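Urea carboxylase (Thermus thermophilus, PDB 3OPF) is of uncharacterised function but may be an ATP-binding hydrolase related to urea carboxylase, with carboxyltransferase-type domains of probable cyclophilin-like fold. Local coordinates at residues Y160-P165 / P206-L211; P81-G86 / E199-T204; F298-E303 / L321-R326; V225-L230 / G280-A285; G411-A416 / L426-P431. All coordinates share one frame; numbering follows the deposited sequence.

Contact 1: Y160-P165 / P206-L211; sequences YPLPSP and PEPRPL
Glu207 reaches across to Pro163 and lays its carboxylate beside the proline ring. CD of Glu207 lies 3.4 Å from CG of Pro163, and OE2 of Glu207 approaches the same CG of Pro163 at 3.2 Å. The two side chains come from opposite directions, and the glutamate, extended beyond CG, carries its carboxylate over to the Pro163 ring. Beside this pair Leu162 slides past Pro208. With CG opposite its carbonyl carbon (chi1 -83°), the leucine turns its branched end to the proline, and CD1 of Leu162 is 4.1 Å from CG of Pro208; the placing of its other methyl is doubtful. Both members suit a buried spot: apolar, and on the proline side stiff.

The next shell is charged. OE1 of Glu207 forms a salt bridge with Arg356, which also donates to the carbonyl oxygen of Pro208, while OE2 has a long, weak ion pair with Arg144, whose side chain touches Pro163. Replacing Glu207 by an alanine would probably leave Arg356 without its carboxylate mate and the ring of Pro163 uncovered on this side.

The run 206-211, rich in proline, has backbone angles like those of a polyproline II helix. It is an irregular, extended linker that passes from the first carboxyltransferase-type half of the chain toward the second, lying against the turn before strand 164-166 of a domain whose family suggests a cyclophilin-like fold.

Contact 2: P81-G86 / E199-T204; sequences PVRYDG and EAEGPT
Arg83 reaches over 199-204 and spends all three guanidinium nitrogens on partners near its plane, the heart of the tightly packed part. NE meets Glu201 on the syn side of the carboxylate, the salt bridge from Arg83 NE to Glu201 OE2 being 2.9 Å long and nearly straight (173°). NH2 of Arg83 donates to Gly202 O at 2.8 Å. NH1 and NH2 together grip one atom end-on: Thr204 OG1 lies 2.9 Å from NH2 and 3.2 Å from NH1 of Arg83. The bend at chi3 (-50°) turns the flat group into this ring of acceptors, and Asp85 steadies it from its own segment, with OD2 at 2.9 Å from Arg83 NH1. Glu201 OE2 also accepts from Gly202 N through its anti lone pair, so it is fixed in its turn. A methionine in place of Arg83 would probably leave Glu201 and Asp85 without their shared positive mate and the 201-204 loop less firmly held.

The backbone beside this cluster is equally close. Val82 and Glu199 form a parallel bridge, and Ala200 N donates to Val82 O at 2.8 Å. Small Ala200 lets its CB pack 3.7 Å from CB of Pro81.

The side of Tyr84 and Glu199 is looser. The Tyr84 ring carries Val82 CG1 over its face and takes Glu199 at its edge, and a water joins Tyr84 N to the exposed Glu199 carboxylate.

Lys104 of helix 100-108 pairs with Glu199, and His107 of that helix bonds Tyr84 OH. Strand 169-174 flanks the other side through Thr173, while the bridge itself joins the ends of strands 77-83 and 194-199.

Contact 3: F298-E303 / L321-R326; sequences FVALLE and LRFRPR
Val299 and Arg324 exchange a pair of backbone hydrogen bonds, Val299 N to Arg324 O at 2.9 Å and Arg324 N to Val299 O at 2.8 Å. Leu301 and Arg322 repeat the pattern, with Leu301 N 2.7 Å from Arg322 O. Between these pairs CA-H groups, such as that of Ala300, point at carbonyl oxygens of the partner strand.

Apolar contacts fill the face bearing Ala300, Leu302, Leu321 and Phe323. CB of Leu302 packs 3.8 Å from CD1 of Leu321. Alanine suits position 300, where its CB sits 4.0 Å from CE1 of Phe323 and Phe293 also presses in. Phe298 crosses Phe323 at about a right angle, its CD1 3.7 Å from CB of Phe323. The strands are neighbours in a six-stranded antiparallel sheet, and this face packs on Phe276, Phe293, Phe313 and Trp315 of a second antiparallel sheet, consistent with a cyclophilin-like domain.

The other face mixes Arg322 and Arg324 with Val299 and Leu301. A bend at chi3 (-65°) brings the Arg324 guanidinium to Leu301, one face against the leucine with CZ of Arg324 3.4 Å from CD1 of Leu301, while NH1 of Arg324 forms a salt bridge with Glu306. Val299 lies beside Arg324, pointing the same way, CG1 of Val299 3.7 Å from CB of Arg324. A water links Arg322 NH1 to Leu301 O.

Contact 4: V225-L230 / G280-A285; sequences VEEPGL and GPVLTA
Glu226 and Glu227 both face Val282, the mark of a classic beta bulge. Val282 O receives two N-H groups at once, from Glu226 N at 2.8 Å and from Glu227 N at 3.3 Å, the second on a lone pair in the carbonyl plane. Glu226 has helix-like backbone angles, as the first residue of such a bulge does, and here the chain leaves the six-stranded sheet of strand 221-225 on its way to strand 233-235 of the five-stranded one.

The side chain of Glu226 can be followed outward. CB packs against CG1 of Val282 at 3.8 Å. CG, placed opposite the carbonyl carbon (chi1 -59°), comes close to the hydroxyl of Thr284, and the bend at chi2 (-75°) folds the carboxylate back beside that threonine. At the tip OE2 of Glu226 accepts from Thr284 OG1 at 2.8 Å through its anti lone pair. A short hydroxyl side chain suits this place, since OG1 also bonds Thr320 on the next strand.

On the same side as Glu226, Glu227 lays CB near CG2 of Val282 and sends its carboxylate to Lys279. The buried side is apolar: CG2 of Val225 lies 3.7 Å from CD2 of Leu283, the two side chains running side by side.

The bulge is completed by a nearly straight bond, Val282 N to Glu227 O at 2.7 Å (168°). Further along, Gly229 suits its place because a CB would clash with Gly280; as it is, CA of Gly229 lies 3.4 Å from O of Gly280.

Contact 5: G411-A416 / L426-P431; sequences GPFRVA and LGPEVP
Leu426 N donates to Arg414 O at 2.8 Å in an almost linear bond (175°), and Arg414 N returns one to Leu426 O, also at 2.8 Å. Arg414 and Leu426 are thus an antiparallel hydrogen-bonded pair. Leu426 sets CG between its backbone N and carbonyl carbon (chi1 62°), which spreads its two methyls along the partner strand. CD1 of Leu426 rests 3.8 Å from CB of Arg414, while CD2 of Leu426 presses on CB of Ala416 at 3.5 Å, a tight fit in which the short alanine suits the place. The aliphatic root of Arg414 thus packs on leucine, whereas its NH2 end turns away to bond the carbonyl oxygen of Gly486.

Strands 413-418 and 422-426 are consecutive and antiparallel, a beta hairpin, and this pair lies at its open end, remote from the turn. They belong to the sheet of the C-terminal part of the chain, where strand 488-492 flanks 413-418 on its other edge, in keeping with a cyclophilin-like fold.

Past the pair the departing chain passes over one face and along an edge of the Phe413 ring. Pro428 CD stands over the face, 3.7 Å from the centroid of the Phe413 ring and 14° off its normal, a CH-pi contact made by the methylene next to the proline nitrogen. Gly427 comes in obliquely, its CA 3.6 Å from CD2 of Phe413; a CB there would clash with the ring. Val430 comes to the ring edge, CG2 lying 3.8 Å from CZ of Phe413, and its side chain also touches Ala404, Ala407 and Leu408 of helix 402-408.

From the N terminus, contact 2 opens at 81-86 and contact 1 at 160-165. Contact 2 then closes at 199-204 and contact 1 at 206-211, so the two loops cross. Contact 2 joins strands 77-83 and 194-199, the first and last along the chain of the seven-stranded sheet of the N-terminal half, and contact 1 lays the following linker over the same half. Contact 4 closes a loop from 225-230 to 280-285, and contact 3 follows in series from 298-303 to 321-326. Contacts 3 and 4 adjoin within one sheet, where Leu321 and Leu283 probably share a backbone hydrogen bond. Contact 5, last along the chain, closes the shortest loop, a single hairpin of the separate C-terminal sheet.

Contact 1: Y160-P165 / P206-L211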
# COMPACT_ATOMS: atom_id res chain seq x y z
N TYR A 160 -8.08 1.61 -15.98
CA TYR A 160 -8.22 2.20 -14.64
C TYR A 160 -9.37 1.49 -13.88
O TYR A 160 -10.54 1.65 -14.24
CB TYR A 160 -8.53 3.71 -14.74
CG TYR A 160 -7.38 4.56 -15.24
CD1 TYR A 160 -6.63 5.35 -14.37
CD2 TYR A 160 -7.04 4.59 -16.60
CE1 TYR A 160 -5.55 6.13 -14.83
CE2 TYR A 160 -5.98 5.37 -17.07
CZ TYR A 160 -5.24 6.13 -16.18
OH TYR A 160 -4.21 6.91 -16.65
N PRO A 161 -9.04 0.69 -12.85
CA PRO A 161 -10.10 -0.09 -12.19
C PRO A 161 -10.97 0.74 -11.25
O PRO A 161 -12.12 0.38 -10.98
CB PRO A 161 -9.31 -1.15 -11.39
CG PRO A 161 -7.91 -1.10 -11.94
CD PRO A 161 -7.71 0.32 -12.34
N LEU A 162 -10.40 1.83 -10.76
CA LEU A 162 -11.08 2.78 -9.89
C LEU A 162 -10.64 4.19 -10.28
O LEU A 162 -9.62 4.34 -10.96
CB LEU A 162 -10.71 2.49 -8.44
CG LEU A 162 -11.55 1.38 -7.82
CD1 LEU A 162 -10.94 0.90 -6.52
CD2 LEU A 162 -12.97 1.90 -7.60
N PRO A 163 -11.39 5.21 -9.84
CA PRO A 163 -10.97 6.58 -10.17
C PRO A 163 -9.62 6.93 -9.54
O PRO A 163 -9.41 6.70 -8.36
CB PRO A 163 -12.10 7.44 -9.58
CG PRO A 163 -13.25 6.51 -9.38
CD PRO A 163 -12.63 5.20 -9.05
N SER A 164 -8.70 7.46 -10.35
CA SER A 164 -7.39 7.87 -9.87
C SER A 164 -6.76 8.88 -10.83
O SER A 164 -7.21 9.01 -11.97
CB SER A 164 -6.46 6.66 -9.71
OG SER A 164 -6.04 6.14 -10.96
N PRO A 165 -5.73 9.62 -10.37
CA PRO A 165 -5.03 10.54 -11.27
C PRO A 165 -4.41 9.80 -12.44
O PRO A 165 -4.09 8.61 -12.33
CB PRO A 165 -3.94 11.15 -10.38
CG PRO A 165 -4.48 11.04 -9.01
CD PRO A 165 -5.25 9.75 -8.98
N PRO A 206 -20.67 -0.44 -12.46
CA PRO A 206 -20.61 0.51 -11.35
C PRO A 206 -19.22 0.58 -10.73
O PRO A 206 -18.38 -0.29 -10.97
CB PRO A 206 -21.64 -0.04 -10.35
CG PRO A 206 -21.95 -1.41 -10.78
CD PRO A 206 -21.64 -1.53 -12.23
N GLU A 207 -18.98 1.62 -9.96
CA GLU A 207 -17.71 1.76 -9.25
C GLU A 207 -17.71 0.70 -8.15
O GLU A 207 -18.73 0.51 -7.49
CB GLU A 207 -17.59 3.15 -8.65
CG GLU A 207 -16.33 3.89 -9.05
CD GLU A 207 -16.32 5.31 -8.53
OE1 GLU A 207 -16.17 5.49 -7.30
OE2 GLU A 207 -16.48 6.24 -9.34
N PRO A 208 -16.58 -0.01 -7.96
CA PRO A 208 -16.59 -0.96 -6.85
C PRO A 208 -16.88 -0.29 -5.50
O PRO A 208 -16.38 0.80 -5.22
CB PRO A 208 -15.18 -1.57 -6.87
CG PRO A 208 -14.41 -0.82 -7.88
CD PRO A 208 -15.37 -0.12 -8.78
N ARG A 209 -17.73 -0.94 -4.71
CA ARG A 209 -18.15 -0.41 -3.42
C ARG A 209 -17.16 -0.85 -2.34
O ARG A 209 -16.60 -1.94 -2.43
CB ARG A 209 -19.55 -0.92 -3.09
N PRO A 210 -16.95 -0.03 -1.29
CA PRO A 210 -16.01 -0.44 -0.23
C PRO A 210 -16.36 -1.78 0.41
O PRO A 210 -17.54 -2.13 0.52
CB PRO A 210 -16.12 0.69 0.79
CG PRO A 210 -16.69 1.85 0.04
CD PRO A 210 -17.57 1.28 -1.01
N LEU A 211 -15.34 -2.54 0.80
CA LEU A 211 -15.51 -3.84 1.46
C LEU A 211 -15.39 -3.68 2.98
O LEU A 211 -14.36 -3.21 3.46
CB LEU A 211 -14.45 -4.84 0.96
CG LEU A 211 -14.46 -6.26 1.56
CD1 LEU A 211 -15.77 -6.97 1.28
CD2 LEU A 211 -13.29 -7.08 1.05

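Contact 2: P81-G86 / E199-T204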
# COMPACT_ATOMS: atom_id res chain seq x y z
N PRO A 81 -14.56 -6.36 -23.28
CA PRO A 81 -15.46 -5.54 -24.07
C PRO A 81 -15.30 -4.06 -23.76
O PRO A 81 -15.29 -3.68 -22.59
CB PRO A 81 -16.86 -6.05 -23.66
CG PRO A 81 -16.68 -6.67 -22.35
CD PRO A 81 -15.26 -7.15 -22.26
N VAL A 82 -15.17 -3.25 -24.80
CA VAL A 82 -14.95 -1.82 -24.65
C VAL A 82 -15.95 -1.03 -25.46
O VAL A 82 -16.15 -1.32 -26.64
CB VAL A 82 -13.55 -1.41 -25.15
CG1 VAL A 82 -13.34 0.10 -24.99
CG2 VAL A 82 -12.47 -2.19 -24.42
N ARG A 83 -16.58 -0.05 -24.83
CA ARG A 83 -17.31 1.00 -25.54
C ARG A 83 -16.34 2.15 -25.79
O ARG A 83 -15.80 2.71 -24.86
CB ARG A 83 -18.50 1.51 -24.72
CG ARG A 83 -19.46 2.36 -25.55
CD ARG A 83 -20.40 3.19 -24.70
NE ARG A 83 -21.08 2.41 -23.66
CZ ARG A 83 -20.87 2.54 -22.34
NH1 ARG A 83 -20.00 3.41 -21.85
NH2 ARG A 83 -21.56 1.78 -21.51
N TYR A 84 -16.12 2.49 -27.06
CA TYR A 84 -15.10 3.49 -27.40
C TYR A 84 -15.68 4.92 -27.35
O TYR A 84 -15.83 5.58 -28.37
CB TYR A 84 -14.46 3.16 -28.75
CG TYR A 84 -13.49 2.00 -28.66
CD1 TYR A 84 -12.20 2.20 -28.18
CD2 TYR A 84 -13.87 0.71 -29.03
CE1 TYR A 84 -11.30 1.14 -28.08
CE2 TYR A 84 -12.98 -0.35 -28.92
CZ TYR A 84 -11.70 -0.13 -28.45
OH TYR A 84 -10.82 -1.18 -28.35
N ASP A 85 -15.99 5.35 -26.13
CA ASP A 85 -16.58 6.67 -25.85
C ASP A 85 -15.59 7.56 -25.09
O ASP A 85 -15.99 8.48 -24.39
CB ASP A 85 -17.88 6.50 -25.05
CG ASP A 85 -17.67 5.80 -23.71
OD1 ASP A 85 -16.53 5.37 -23.43
OD2 ASP A 85 -18.64 5.68 -22.94
N GLY A 86 -14.30 7.29 -25.24
CA GLY A 86 -13.29 8.00 -24.48
C GLY A 86 -13.22 9.47 -24.86
O GLY A 86 -13.38 9.83 -26.02
N GLU A 199 -14.76 -4.07 -29.50
CA GLU A 199 -15.80 -3.04 -29.41
C GLU A 199 -17.12 -3.69 -29.02
O GLU A 199 -17.49 -4.72 -29.58
CB GLU A 199 -15.95 -2.26 -30.72
CG GLU A 199 -16.96 -1.11 -30.62
CD GLU A 199 -17.02 -0.21 -31.85
OE1 GLU A 199 -16.66 -0.67 -32.96
OE2 GLU A 199 -17.44 0.96 -31.71
N ALA A 200 -17.80 -3.09 -28.06
CA ALA A 200 -19.06 -3.59 -27.57
C ALA A 200 -19.90 -2.48 -26.95
O ALA A 200 -19.44 -1.36 -26.72
CB ALA A 200 -18.83 -4.71 -26.54
N GLU A 201 -21.14 -2.83 -26.66
CA GLU A 201 -22.08 -1.95 -25.99
C GLU A 201 -22.73 -2.74 -24.86
O GLU A 201 -22.94 -3.95 -24.96
CB GLU A 201 -23.13 -1.44 -26.98
CG GLU A 201 -24.21 -0.54 -26.37
CD GLU A 201 -23.63 0.70 -25.73
OE1 GLU A 201 -23.61 1.76 -26.38
OE2 GLU A 201 -23.15 0.61 -24.58
N GLY A 202 -23.05 -2.04 -23.77
CA GLY A 202 -23.67 -2.65 -22.61
C GLY A 202 -23.59 -1.68 -21.45
O GLY A 202 -23.11 -0.56 -21.62
N PRO A 203 -24.07 -2.10 -20.27
CA PRO A 203 -24.03 -1.19 -19.12
C PRO A 203 -22.61 -0.87 -18.66
O PRO A 203 -21.75 -1.76 -18.61
CB PRO A 203 -24.78 -1.96 -18.02
CG PRO A 203 -25.43 -3.13 -18.68
CD PRO A 203 -24.66 -3.41 -19.93
N THR A 204 -22.37 0.40 -18.32
CA THR A 204 -21.13 0.80 -17.68
C THR A 204 -21.07 0.14 -16.30
O THR A 204 -22.01 0.28 -15.53
CB THR A 204 -21.02 2.34 -17.55
OG1 THR A 204 -21.05 2.94 -18.85
CG2 THR A 204 -19.73 2.75 -16.84
O HOH W 1 -17.86 1.88 -29.17

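Contact 3: F298-E303 / L321-R326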
# COMPACT_ATOMS: atom_id res chain seq x y z
N PHE A 298 -0.01 11.02 22.55
CA PHE A 298 -1.14 11.15 23.48
C PHE A 298 -0.84 10.68 24.90
O PHE A 298 0.16 10.00 25.16
CB PHE A 298 -2.34 10.35 22.99
CG PHE A 298 -2.75 10.62 21.57
CD1 PHE A 298 -3.76 11.55 21.29
CD2 PHE A 298 -2.18 9.93 20.52
CE1 PHE A 298 -4.16 11.79 19.99
CE2 PHE A 298 -2.57 10.16 19.21
CZ PHE A 298 -3.57 11.09 18.94
N VAL A 299 -1.72 11.05 25.82
CA VAL A 299 -1.87 10.37 27.10
C VAL A 299 -3.32 9.86 27.14
O VAL A 299 -4.24 10.56 26.70
CB VAL A 299 -1.57 11.29 28.32
CG1 VAL A 299 -2.50 12.49 28.36
CG2 VAL A 299 -1.66 10.52 29.62
N ALA A 300 -3.53 8.64 27.62
CA ALA A 300 -4.88 8.10 27.69
C ALA A 300 -5.58 8.65 28.93
O ALA A 300 -4.94 8.87 29.96
CB ALA A 300 -4.87 6.58 27.69
N LEU A 301 -6.88 8.90 28.81
CA LEU A 301 -7.67 9.45 29.91
C LEU A 301 -8.82 8.52 30.23
O LEU A 301 -9.68 8.27 29.38
CB LEU A 301 -8.25 10.81 29.53
CG LEU A 301 -7.48 12.06 29.91
CD1 LEU A 301 -8.09 13.26 29.21
CD2 LEU A 301 -7.49 12.24 31.43
N LEU A 302 -8.85 8.03 31.47
CA LEU A 302 -9.89 7.11 31.93
C LEU A 302 -10.27 7.43 33.37
O LEU A 302 -9.41 7.46 34.25
CB LEU A 302 -9.38 5.67 31.83
CG LEU A 302 -10.37 4.59 32.27
CD1 LEU A 302 -11.58 4.59 31.35
CD2 LEU A 302 -9.70 3.22 32.28
N GLU A 303 -11.56 7.66 33.61
CA GLU A 303 -12.07 7.98 34.95
C GLU A 303 -11.25 9.08 35.62
O GLU A 303 -10.89 8.97 36.79
CB GLU A 303 -12.12 6.72 35.82
CG GLU A 303 -13.12 5.68 35.35
CD GLU A 303 -13.03 4.38 36.13
OE1 GLU A 303 -12.07 3.61 35.91
OE2 GLU A 303 -13.93 4.13 36.96
N LEU A 321 -13.19 5.97 27.51
CA LEU A 321 -11.76 6.21 27.35
C LEU A 321 -11.57 7.31 26.30
O LEU A 321 -12.27 7.33 25.30
CB LEU A 321 -11.06 4.92 26.89
CG LEU A 321 -9.54 4.92 26.73
CD1 LEU A 321 -8.84 5.06 28.08
CD2 LEU A 321 -9.09 3.63 26.01
N ARG A 322 -10.63 8.21 26.56
CA ARG A 322 -10.25 9.26 25.61
C ARG A 322 -8.73 9.36 25.54
O ARG A 322 -8.03 8.72 26.32
CB ARG A 322 -10.82 10.62 26.03
CG ARG A 322 -12.33 10.68 26.11
CD ARG A 322 -12.81 12.01 26.66
NE ARG A 322 -14.27 12.12 26.64
CZ ARG A 322 -15.10 11.64 27.57
NH1 ARG A 322 -14.63 11.00 28.64
NH2 ARG A 322 -16.41 11.81 27.44
N PHE A 323 -8.24 10.16 24.59
CA PHE A 323 -6.81 10.35 24.37
C PHE A 323 -6.51 11.84 24.24
O PHE A 323 -7.03 12.50 23.34
CB PHE A 323 -6.38 9.59 23.11
CG PHE A 323 -6.62 8.10 23.20
CD1 PHE A 323 -5.67 7.26 23.76
CD2 PHE A 323 -7.82 7.55 22.76
CE1 PHE A 323 -5.91 5.90 23.87
CE2 PHE A 323 -8.05 6.19 22.85
CZ PHE A 323 -7.09 5.36 23.41
N ARG A 324 -5.72 12.37 25.17
CA ARG A 324 -5.37 13.78 25.18
C ARG A 324 -4.06 13.98 24.42
O ARG A 324 -3.03 13.40 24.79
CB ARG A 324 -5.21 14.29 26.61
CG ARG A 324 -4.81 15.76 26.71
CD ARG A 324 -4.67 16.17 28.17
NE ARG A 324 -5.96 16.11 28.86
CZ ARG A 324 -6.12 15.91 30.17
NH1 ARG A 324 -5.08 15.73 30.97
NH2 ARG A 324 -7.35 15.88 30.68
N PRO A 325 -4.09 14.81 23.36
CA PRO A 325 -2.84 15.02 22.61
C PRO A 325 -1.70 15.54 23.49
O PRO A 325 -1.92 16.40 24.34
CB PRO A 325 -3.24 16.04 21.55
CG PRO A 325 -4.71 15.83 21.35
CD PRO A 325 -5.25 15.43 22.70
N ARG A 326 -0.51 14.99 23.30
CA ARG A 326 0.66 15.34 24.10
C ARG A 326 1.91 14.90 23.33
O ARG A 326 2.18 13.71 23.20
CB ARG A 326 0.60 14.63 25.46
CG ARG A 326 1.67 15.06 26.48
CD ARG A 326 1.18 16.16 27.41
NE ARG A 326 0.05 15.73 28.25
CZ ARG A 326 -0.66 16.53 29.04
NH1 ARG A 326 -0.37 17.83 29.14
NH2 ARG A 326 -1.67 16.04 29.75
O HOH W 2 2.56 10.86 25.12
O HOH W 3 -12.11 9.77 29.78

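Contact 4: V225-L230 / G280-A285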
# COMPACT_ATOMS: atom_id res chain seq x y z
N VAL A 225 -17.82 3.17 19.64
CA VAL A 225 -17.18 4.41 19.21
C VAL A 225 -18.16 5.56 19.41
O VAL A 225 -19.14 5.68 18.67
CB VAL A 225 -16.74 4.35 17.73
CG1 VAL A 225 -16.06 5.66 17.32
CG2 VAL A 225 -15.82 3.17 17.50
N GLU A 226 -17.90 6.40 20.41
CA GLU A 226 -18.75 7.56 20.66
C GLU A 226 -18.46 8.63 19.61
O GLU A 226 -19.37 9.27 19.09
CB GLU A 226 -18.53 8.13 22.07
CG GLU A 226 -18.79 7.14 23.22
CD GLU A 226 -20.27 6.87 23.49
OE1 GLU A 226 -21.14 7.34 22.73
OE2 GLU A 226 -20.56 6.16 24.47
N GLU A 227 -17.18 8.79 19.29
CA GLU A 227 -16.74 9.83 18.39
C GLU A 227 -15.40 9.42 17.79
O GLU A 227 -14.48 9.08 18.53
CB GLU A 227 -16.61 11.15 19.16
CG GLU A 227 -15.92 12.29 18.42
CD GLU A 227 -15.72 13.52 19.30
OE1 GLU A 227 -16.66 13.89 20.04
OE2 GLU A 227 -14.62 14.10 19.27
N PRO A 228 -15.28 9.46 16.46
CA PRO A 228 -14.03 9.08 15.82
C PRO A 228 -12.93 10.13 15.94
O PRO A 228 -13.22 11.31 16.13
CB PRO A 228 -14.44 8.92 14.35
CG PRO A 228 -15.57 9.85 14.18
CD PRO A 228 -16.33 9.79 15.47
N GLY A 229 -11.69 9.69 15.86
CA GLY A 229 -10.56 10.58 15.65
C GLY A 229 -10.42 10.95 14.18
O GLY A 229 -11.33 10.74 13.38
N LEU A 230 -9.26 11.49 13.82
CA LEU A 230 -9.04 11.95 12.45
C LEU A 230 -9.09 10.80 11.44
O LEU A 230 -9.74 10.92 10.40
CB LEU A 230 -7.69 12.67 12.35
CG LEU A 230 -7.41 13.39 11.02
CD1 LEU A 230 -8.62 14.24 10.60
CD2 LEU A 230 -6.17 14.23 11.14
N GLY A 280 -7.51 11.25 18.56
CA GLY A 280 -7.93 9.87 18.82
C GLY A 280 -9.43 9.79 18.97
O GLY A 280 -10.11 10.82 19.00
N PRO A 281 -9.98 8.56 19.06
CA PRO A 281 -11.43 8.42 19.22
C PRO A 281 -11.85 8.54 20.68
O PRO A 281 -11.00 8.56 21.57
CB PRO A 281 -11.69 7.01 18.73
CG PRO A 281 -10.47 6.27 19.11
CD PRO A 281 -9.32 7.25 18.99
N VAL A 282 -13.16 8.64 20.89
CA VAL A 282 -13.78 8.56 22.20
C VAL A 282 -14.52 7.22 22.23
O VAL A 282 -15.40 6.99 21.40
CB VAL A 282 -14.78 9.72 22.41
CG1 VAL A 282 -15.44 9.63 23.77
CG2 VAL A 282 -14.09 11.08 22.23
N LEU A 283 -14.14 6.35 23.16
CA LEU A 283 -14.63 4.97 23.19
C LEU A 283 -15.23 4.62 24.55
O LEU A 283 -14.69 4.99 25.58
CB LEU A 283 -13.49 4.01 22.90
CG LEU A 283 -12.72 4.26 21.61
CD1 LEU A 283 -11.46 3.40 21.56
CD2 LEU A 283 -13.61 4.01 20.40
N THR A 284 -16.33 3.88 24.53
CA THR A 284 -16.96 3.41 25.75
C THR A 284 -16.96 1.88 25.80
O THR A 284 -17.32 1.23 24.82
CB THR A 284 -18.40 3.93 25.84
OG1 THR A 284 -18.36 5.36 25.92
CG2 THR A 284 -19.12 3.36 27.06
N ALA A 285 -16.54 1.32 26.93
CA ALA A 285 -16.48 -0.13 27.09
C ALA A 285 -17.88 -0.70 27.31
O ALA A 285 -18.68 -0.14 28.06
CB ALA A 285 -15.57 -0.51 28.24

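Contact 5: G411-A416 / L426-P431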
# COMPACT_ATOMS: atom_id res chain seq x y z
N GLY A 411 22.27 18.35 4.21
CA GLY A 411 21.73 19.28 5.20
C GLY A 411 20.34 18.88 5.64
O GLY A 411 19.78 17.91 5.12
N PRO A 412 19.77 19.61 6.61
CA PRO A 412 18.45 19.26 7.13
C PRO A 412 17.32 19.35 6.10
O PRO A 412 17.32 20.23 5.24
CB PRO A 412 18.22 20.27 8.26
CG PRO A 412 19.16 21.36 8.01
CD PRO A 412 20.35 20.75 7.35
N PHE A 413 16.38 18.41 6.19
CA PHE A 413 15.12 18.48 5.47
C PHE A 413 14.03 18.71 6.50
O PHE A 413 14.24 18.58 7.70
CB PHE A 413 14.84 17.16 4.73
CG PHE A 413 15.67 16.97 3.50
CD1 PHE A 413 17.01 16.61 3.59
CD2 PHE A 413 15.11 17.11 2.24
CE1 PHE A 413 17.78 16.42 2.45
CE2 PHE A 413 15.87 16.93 1.09
CZ PHE A 413 17.21 16.58 1.19
N ARG A 414 12.84 19.07 6.01
CA ARG A 414 11.68 19.26 6.87
C ARG A 414 10.51 18.52 6.25
O ARG A 414 10.39 18.45 5.03
CB ARG A 414 11.33 20.75 7.00
CG ARG A 414 12.32 21.57 7.80
CD ARG A 414 11.92 21.64 9.27
NE ARG A 414 12.92 22.35 10.06
CZ ARG A 414 12.82 22.59 11.37
NH1 ARG A 414 13.79 23.24 11.99
NH2 ARG A 414 11.75 22.20 12.05
N VAL A 415 9.67 17.95 7.10
CA VAL A 415 8.48 17.27 6.63
C VAL A 415 7.46 18.30 6.14
O VAL A 415 7.01 19.16 6.90
CB VAL A 415 7.86 16.39 7.74
CG1 VAL A 415 6.49 15.84 7.31
CG2 VAL A 415 8.82 15.26 8.10
N ALA A 416 7.12 18.21 4.86
CA ALA A 416 6.08 19.04 4.26
C ALA A 416 4.71 18.42 4.47
O ALA A 416 3.76 19.12 4.78
CB ALA A 416 6.34 19.21 2.79
N LEU A 426 10.90 18.68 2.27
CA LEU A 426 11.36 19.93 1.71
C LEU A 426 12.76 20.21 2.25
O LEU A 426 13.00 20.16 3.45
CB LEU A 426 10.38 21.06 2.01
CG LEU A 426 10.07 21.46 3.44
CD1 LEU A 426 10.89 22.68 3.81
CD2 LEU A 426 8.58 21.76 3.60
N GLY A 427 13.70 20.47 1.35
CA GLY A 427 15.09 20.68 1.74
C GLY A 427 15.96 20.83 0.51
O GLY A 427 15.46 21.23 -0.53
N PRO A 428 17.26 20.50 0.62
CA PRO A 428 18.14 20.64 -0.54
C PRO A 428 17.62 19.89 -1.76
O PRO A 428 17.00 18.83 -1.63
CB PRO A 428 19.46 20.03 -0.06
CG PRO A 428 19.43 20.17 1.41
CD PRO A 428 17.99 20.06 1.82
N GLU A 429 17.86 20.46 -2.94
CA GLU A 429 17.47 19.82 -4.19
C GLU A 429 18.15 18.46 -4.30
O GLU A 429 19.34 18.33 -4.01
CB GLU A 429 17.87 20.69 -5.38
CG GLU A 429 17.33 20.21 -6.72
CD GLU A 429 17.69 21.14 -7.87
OE1 GLU A 429 18.44 22.12 -7.65
OE2 GLU A 429 17.22 20.89 -9.00
N VAL A 430 17.38 17.44 -4.68
CA VAL A 430 17.92 16.10 -4.90
C VAL A 430 17.57 15.65 -6.32
O VAL A 430 16.39 15.65 -6.68
CB VAL A 430 17.36 15.09 -3.88
CG1 VAL A 430 17.97 13.70 -4.11
CG2 VAL A 430 17.62 15.56 -2.46
N PRO A 431 18.58 15.30 -7.14
CA PRO A 431 18.29 14.82 -8.49
C PRO A 431 17.48 13.52 -8.50
O PRO A 431 17.73 12.63 -7.69
CB PRO A 431 19.68 14.61 -9.12
CG PRO A 431 20.66 14.69 -8.02
CD PRO A 431 20.02 15.42 -6.88